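Local coordinates for putative cell surface protein (Streptococcus pyogenes, PDB 4OFQ), which is a streptococcal surface protein of the antigen I/II family, probably an adhesin, seen here as its calcium-binding C-terminal beta-sandwich region, at residues 22-27 / 302-307; 224-227 / 231-234. All blocks are in the same frame, centred on the assembly; numbering follows the deposited sequence.

How the interactions relate
Following the chain from the N terminus, residues 22-27 come first, in the loop between strands 17-20 and 32-33 of the N-terminal half. Interaction 1 pairs them with residues 302-307, 275 residues further on, and so ties the two halves of the molecule together at the surface. Interaction 2 is local: 224-227 folds against 231-234 within the connection from strand 216-222 to strand 237-242, and this short closure lies wholly within the long span of interaction 1. The centres are about 9 Å apart. The two contacts share a salt-bridge cluster, in which D233 OD1 takes R304 NE and D233 OD2 takes K24 NZ.

Interaction 1 of 2, residues 22-27 / 302-307; sequences DDKGQS and VVRSSE
R304 reaches across to D22, D23 and K24 with the end of its side chain alone. Its CB starts toward the loop 22-27, and CG passes against the backbone oxygen of Y232. The chain runs extended through chi2 and then bends at chi3 (-140°), which carries the guanidinium to the acidic loop. NE turns to D233 in a salt bridge, and R304 CZ stands 3.4 Å from D22 OD2. R304 NH1 donates to the anti lone pair of D22 OD2 at 2.9 Å, with the donor bond well off straight at 138°. R304 NH2 adds a weak hydrogen bond to D22 OD2, 3.1 Å long. One carboxylate oxygen thus sits in the fork of both terminal nitrogens, at the guanidinium edge, while the two planes stand nearly perpendicular, 87° apart. R304 NH2 also has a long salt bridge to D23 OD1, 3.9 Å away at the same group's edge. R304 NH2 and K24 NZ stand 3.8 Å apart among the carboxylates of D22, D23 and D233, which probably balance both charges; K24 NZ has its stronger partner in D233.

D22 is itself held by its own loop. D22 OD1 accepts from K24 N at 2.8 Å, an Asx turn, and from Q26 N at 2.9 Å, the two donors coming from opposite faces of the carboxylate. Both oxygens are therefore engaged, D22 OD1 by the backbone N-H groups of K24 and Q26, D22 OD2 by R304. R304 in turn projects from a type I turn, V303-S306. This is a surface contact between loops: 22-27 follows strand 17-20 and leads to strand 32-33, whereas 302-307 connects helix 296-299 to strand 310-318, and the V303 side chain touches T262 of strand 261-262.

Interaction 2 of 2, residues 224-227 / 231-234; sequences WVVP and GYDL
With chi1 at 56°, Y232 sets CG between its backbone N and carbonyl carbon, and the ring then extends to bring OH against W224, V226 and P227. W224 comes from the opposite direction, its CG anti to the backbone N (chi1 176°). The phenol oxygen, Y232 OH, consequently arrives at the indole edge, close to the ring plane, 3.7 Å from W224 CH2. V226 divides its two methyls between two partners. V226 CG1 lies 3.7 Å from Y232 OH and 4.0 Å from Y232 CE2, meeting the phenol obliquely; V226 CG2 packs against L234 CD2, also at 4.0 Å. P227 closes in on the phenol from another direction, P227 CD 4.0 Å from Y232 OH, the two side chains crossing at about a right angle. No hydrogen bond joins the two segments, which meet by van der Waals contact among apolar groups around the tyrosine hydroxyl.

The aromatic residues also reach beyond these segments: W224 touches S189 and L191, and Y232 touches L34 and N333. The CB of D233 is directed away from 224-227, and its carboxylate forms salt bridges with R304 and K24. Strands 216-222 and 237-242 belong to different sheets of the C-terminal half; the contact folds back an irregular connection between them, with apolar contacts between its two arms, in the beta-sandwich architecture of this antigen I/II-family region.

Interaction 1 of 2, residues 22-27 / 302-307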
loop_
_atom_site.group_PDB
_atom_site.type_symbol
_atom_site.label_atom_id
_atom_site.label_comp_id
_atom_site.label_asym_id
_atom_site.label_seq_id
_atom_site.Cartn_x
_atom_site.Cartn_y
_atom_site.Cartn_z
ATOM N N ASP A 22 -8.296 -6.934 2.543
ATOM C CA ASP A 22 -8.301 -6.476 1.158
ATOM C C ASP A 22 -9.705 -6.079 0.726
ATOM O O ASP A 22 -10.622 -6.026 1.560
ATOM C CB ASP A 22 -7.674 -7.495 0.195
ATOM C CG ASP A 22 -8.457 -8.789 0.091
ATOM O OD1 ASP A 22 -9.610 -8.883 0.578
ATOM O OD2 ASP A 22 -7.908 -9.739 -0.507
ATOM N N ASP A 23 -9.859 -5.837 -0.576
ATOM C CA ASP A 23 -11.130 -5.401 -1.151
ATOM C C ASP A 23 -12.196 -6.489 -1.119
ATOM O O ASP A 23 -13.372 -6.215 -1.369
ATOM C CB ASP A 23 -10.934 -4.865 -2.582
ATOM C CG ASP A 23 -10.303 -5.888 -3.525
ATOM O OD1 ASP A 23 -9.645 -6.843 -3.054
ATOM O OD2 ASP A 23 -10.457 -5.727 -4.756
ATOM N N LYS A 24 -11.790 -7.719 -0.813
ATOM C CA LYS A 24 -12.747 -8.812 -0.628
ATOM C C LYS A 24 -12.887 -9.258 0.832
ATOM O O LYS A 24 -13.429 -10.329 1.109
ATOM C CB LYS A 24 -12.387 -10.005 -1.512
ATOM C CG LYS A 24 -12.291 -9.657 -2.989
ATOM C CD LYS A 24 -12.127 -10.898 -3.855
ATOM C CE LYS A 24 -11.366 -10.577 -5.135
ATOM N NZ LYS A 24 -9.988 -10.082 -4.836
ATOM N N GLY A 25 -12.398 -8.437 1.756
ATOM C CA GLY A 25 -12.536 -8.690 3.180
ATOM C C GLY A 25 -11.638 -9.794 3.717
ATOM O O GLY A 25 -11.835 -10.278 4.828
ATOM N N GLN A 26 -10.651 -10.193 2.927
ATOM C CA GLN A 26 -9.701 -11.220 3.341
ATOM C C GLN A 26 -8.523 -10.588 4.069
ATOM O O GLN A 26 -8.073 -9.511 3.698
ATOM C CB GLN A 26 -9.201 -11.988 2.116
ATOM C CG GLN A 26 -10.265 -12.870 1.476
ATOM C CD GLN A 26 -10.644 -14.052 2.354
ATOM O OE1 GLN A 26 -11.591 -13.983 3.144
ATOM N NE2 GLN A 26 -9.899 -15.146 2.221
ATOM N N SER A 27 -8.016 -11.253 5.101
ATOM C CA SER A 27 -6.860 -10.717 5.830
ATOM C C SER A 27 -5.594 -10.678 4.973
ATOM O O SER A 27 -5.262 -11.646 4.291
ATOM C CB SER A 27 -6.602 -11.518 7.109
ATOM O OG SER A 27 -5.349 -11.167 7.666
ATOM N N VAL A 302 -4.355 -12.750 -13.337
ATOM C CA VAL A 302 -3.096 -13.137 -12.699
ATOM C C VAL A 302 -3.342 -13.387 -11.211
ATOM O O VAL A 302 -3.834 -12.514 -10.509
ATOM C CB VAL A 302 -1.993 -12.063 -12.905
ATOM C CG1 VAL A 302 -0.675 -12.490 -12.247
ATOM C CG2 VAL A 302 -1.774 -11.816 -14.385
ATOM N N VAL A 303 -3.014 -14.581 -10.727
ATOM C CA VAL A 303 -3.278 -14.907 -9.324
ATOM C C VAL A 303 -2.258 -14.282 -8.366
ATOM O O VAL A 303 -1.164 -13.907 -8.775
ATOM C CB VAL A 303 -3.396 -16.436 -9.108
ATOM C CG1 VAL A 303 -4.579 -16.975 -9.890
ATOM C CG2 VAL A 303 -2.115 -17.148 -9.522
ATOM N N ARG A 304 -2.610 -14.154 -7.089
ATOM C CA ARG A 304 -1.713 -13.496 -6.140
ATOM C C ARG A 304 -0.484 -14.313 -5.798
ATOM O O ARG A 304 0.528 -13.769 -5.367
ATOM C CB ARG A 304 -2.445 -13.134 -4.852
ATOM C CG ARG A 304 -2.954 -11.741 -4.870
ATOM C CD ARG A 304 -3.615 -11.386 -3.579
ATOM N NE ARG A 304 -4.799 -10.595 -3.856
ATOM C CZ ARG A 304 -5.579 -10.078 -2.920
ATOM N NH1 ARG A 304 -5.287 -10.256 -1.633
ATOM N NH2 ARG A 304 -6.645 -9.375 -3.278
ATOM N N SER A 305 -0.570 -15.622 -5.983
ATOM C CA SER A 305 0.573 -16.479 -5.721
ATOM C C SER A 305 1.554 -16.480 -6.892
ATOM O O SER A 305 2.537 -17.231 -6.882
ATOM C CB SER A 305 0.106 -17.904 -5.435
ATOM O OG SER A 305 -0.785 -18.322 -6.444
ATOM N N SER A 306 1.283 -15.653 -7.902
ATOM C CA SER A 306 2.165 -15.545 -9.067
ATOM C C SER A 306 2.826 -14.180 -9.173
ATOM O O SER A 306 2.189 -13.149 -8.946
ATOM C CB SER A 306 1.393 -15.804 -10.367
ATOM O OG SER A 306 2.232 -15.604 -11.508
ATOM N N GLU A 307 4.104 -14.172 -9.526
ATOM C CA GLU A 307 4.771 -12.915 -9.872
ATOM C C GLU A 307 4.221 -12.392 -11.192
ATOM O O GLU A 307 3.588 -13.138 -11.938
ATOM C CB GLU A 307 6.281 -13.118 -10.005
ATOM C CG GLU A 307 6.980 -13.489 -8.711
ATOM C CD GLU A 307 8.497 -13.382 -8.811
ATOM O OE1 GLU A 307 9.048 -13.764 -9.862
ATOM O OE2 GLU A 307 9.132 -12.908 -7.839
#

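Interaction 2 of 2, residues 224-227 / 231-234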
loop_
_atom_site.group_PDB
_atom_site.type_symbol
_atom_site.label_atom_id
_atom_site.label_comp_id
_atom_site.label_asym_id
_atom_site.label_seq_id
_atom_site.Cartn_x
_atom_site.Cartn_y
_atom_site.Cartn_z
ATOM N N TRP A 224 8.834 -3.371 -13.498
ATOM C CA TRP A 224 9.046 -3.835 -12.137
ATOM C C TRP A 224 8.357 -5.179 -12.004
ATOM O O TRP A 224 7.284 -5.392 -12.568
ATOM C CB TRP A 224 8.454 -2.809 -11.144
ATOM C CG TRP A 224 8.516 -3.202 -9.705
ATOM C CD1 TRP A 224 9.637 -3.327 -8.932
ATOM C CD2 TRP A 224 7.405 -3.505 -8.848
ATOM N NE1 TRP A 224 9.294 -3.713 -7.656
ATOM C CE2 TRP A 224 7.930 -3.816 -7.575
ATOM C CE3 TRP A 224 6.019 -3.535 -9.033
ATOM C CZ2 TRP A 224 7.117 -4.151 -6.489
ATOM C CZ3 TRP A 224 5.207 -3.871 -7.950
ATOM C CH2 TRP A 224 5.764 -4.185 -6.697
ATOM N N VAL A 225 8.980 -6.103 -11.282
ATOM C CA VAL A 225 8.363 -7.405 -11.051
ATOM C C VAL A 225 7.436 -7.323 -9.827
ATOM O O VAL A 225 7.866 -6.961 -8.730
ATOM C CB VAL A 225 9.411 -8.494 -10.842
ATOM C CG1 VAL A 225 8.729 -9.792 -10.449
ATOM C CG2 VAL A 225 10.263 -8.683 -12.133
ATOM N N VAL A 226 6.160 -7.645 -10.032
ATOM C CA VAL A 226 5.187 -7.675 -8.946
ATOM C C VAL A 226 5.382 -8.974 -8.186
ATOM O O VAL A 226 5.283 -10.052 -8.770
ATOM C CB VAL A 226 3.754 -7.593 -9.498
ATOM C CG1 VAL A 226 2.728 -7.610 -8.378
ATOM C CG2 VAL A 226 3.589 -6.329 -10.323
ATOM N N PRO A 227 5.672 -8.879 -6.883
ATOM C CA PRO A 227 6.064 -10.048 -6.092
ATOM C C PRO A 227 4.878 -10.849 -5.610
ATOM O O PRO A 227 3.758 -10.318 -5.558
ATOM C CB PRO A 227 6.762 -9.422 -4.883
ATOM C CG PRO A 227 5.991 -8.134 -4.676
ATOM C CD PRO A 227 5.713 -7.634 -6.086
ATOM N N GLY A 231 -0.777 -8.093 -1.134
ATOM C CA GLY A 231 -2.135 -7.931 -0.642
ATOM C C GLY A 231 -3.101 -7.294 -1.634
ATOM O O GLY A 231 -4.134 -6.730 -1.242
ATOM N N TYR A 232 -2.788 -7.405 -2.921
ATOM C CA TYR A 232 -3.570 -6.736 -3.952
ATOM C C TYR A 232 -3.521 -7.498 -5.269
ATOM O O TYR A 232 -2.583 -8.252 -5.535
ATOM C CB TYR A 232 -3.033 -5.320 -4.200
ATOM C CG TYR A 232 -1.559 -5.302 -4.552
ATOM C CD1 TYR A 232 -0.591 -5.235 -3.554
ATOM C CD2 TYR A 232 -1.138 -5.362 -5.874
ATOM C CE1 TYR A 232 0.747 -5.231 -3.856
ATOM C CE2 TYR A 232 0.194 -5.353 -6.189
ATOM C CZ TYR A 232 1.136 -5.288 -5.184
ATOM O OH TYR A 232 2.471 -5.296 -5.502
ATOM N N ASP A 233 -4.528 -7.261 -6.094
ATOM C CA ASP A 233 -4.550 -7.757 -7.467
ATOM C C ASP A 233 -4.143 -6.644 -8.419
ATOM O O ASP A 233 -4.011 -5.489 -8.012
ATOM C CB ASP A 233 -5.949 -8.264 -7.791
ATOM C CG ASP A 233 -6.394 -9.330 -6.827
ATOM O OD1 ASP A 233 -5.616 -10.280 -6.639
ATOM O OD2 ASP A 233 -7.482 -9.198 -6.223
ATOM N N LEU A 234 -3.952 -6.984 -9.687
ATOM C CA LEU A 234 -3.447 -6.021 -10.664
ATOM C C LEU A 234 -4.555 -5.353 -11.484
ATOM O O LEU A 234 -5.394 -6.037 -12.057
ATOM C CB LEU A 234 -2.447 -6.701 -11.595
ATOM C CG LEU A 234 -1.123 -7.089 -10.929
ATOM C CD1 LEU A 234 -0.243 -7.944 -11.850
ATOM C CD2 LEU A 234 -0.391 -5.825 -10.487
#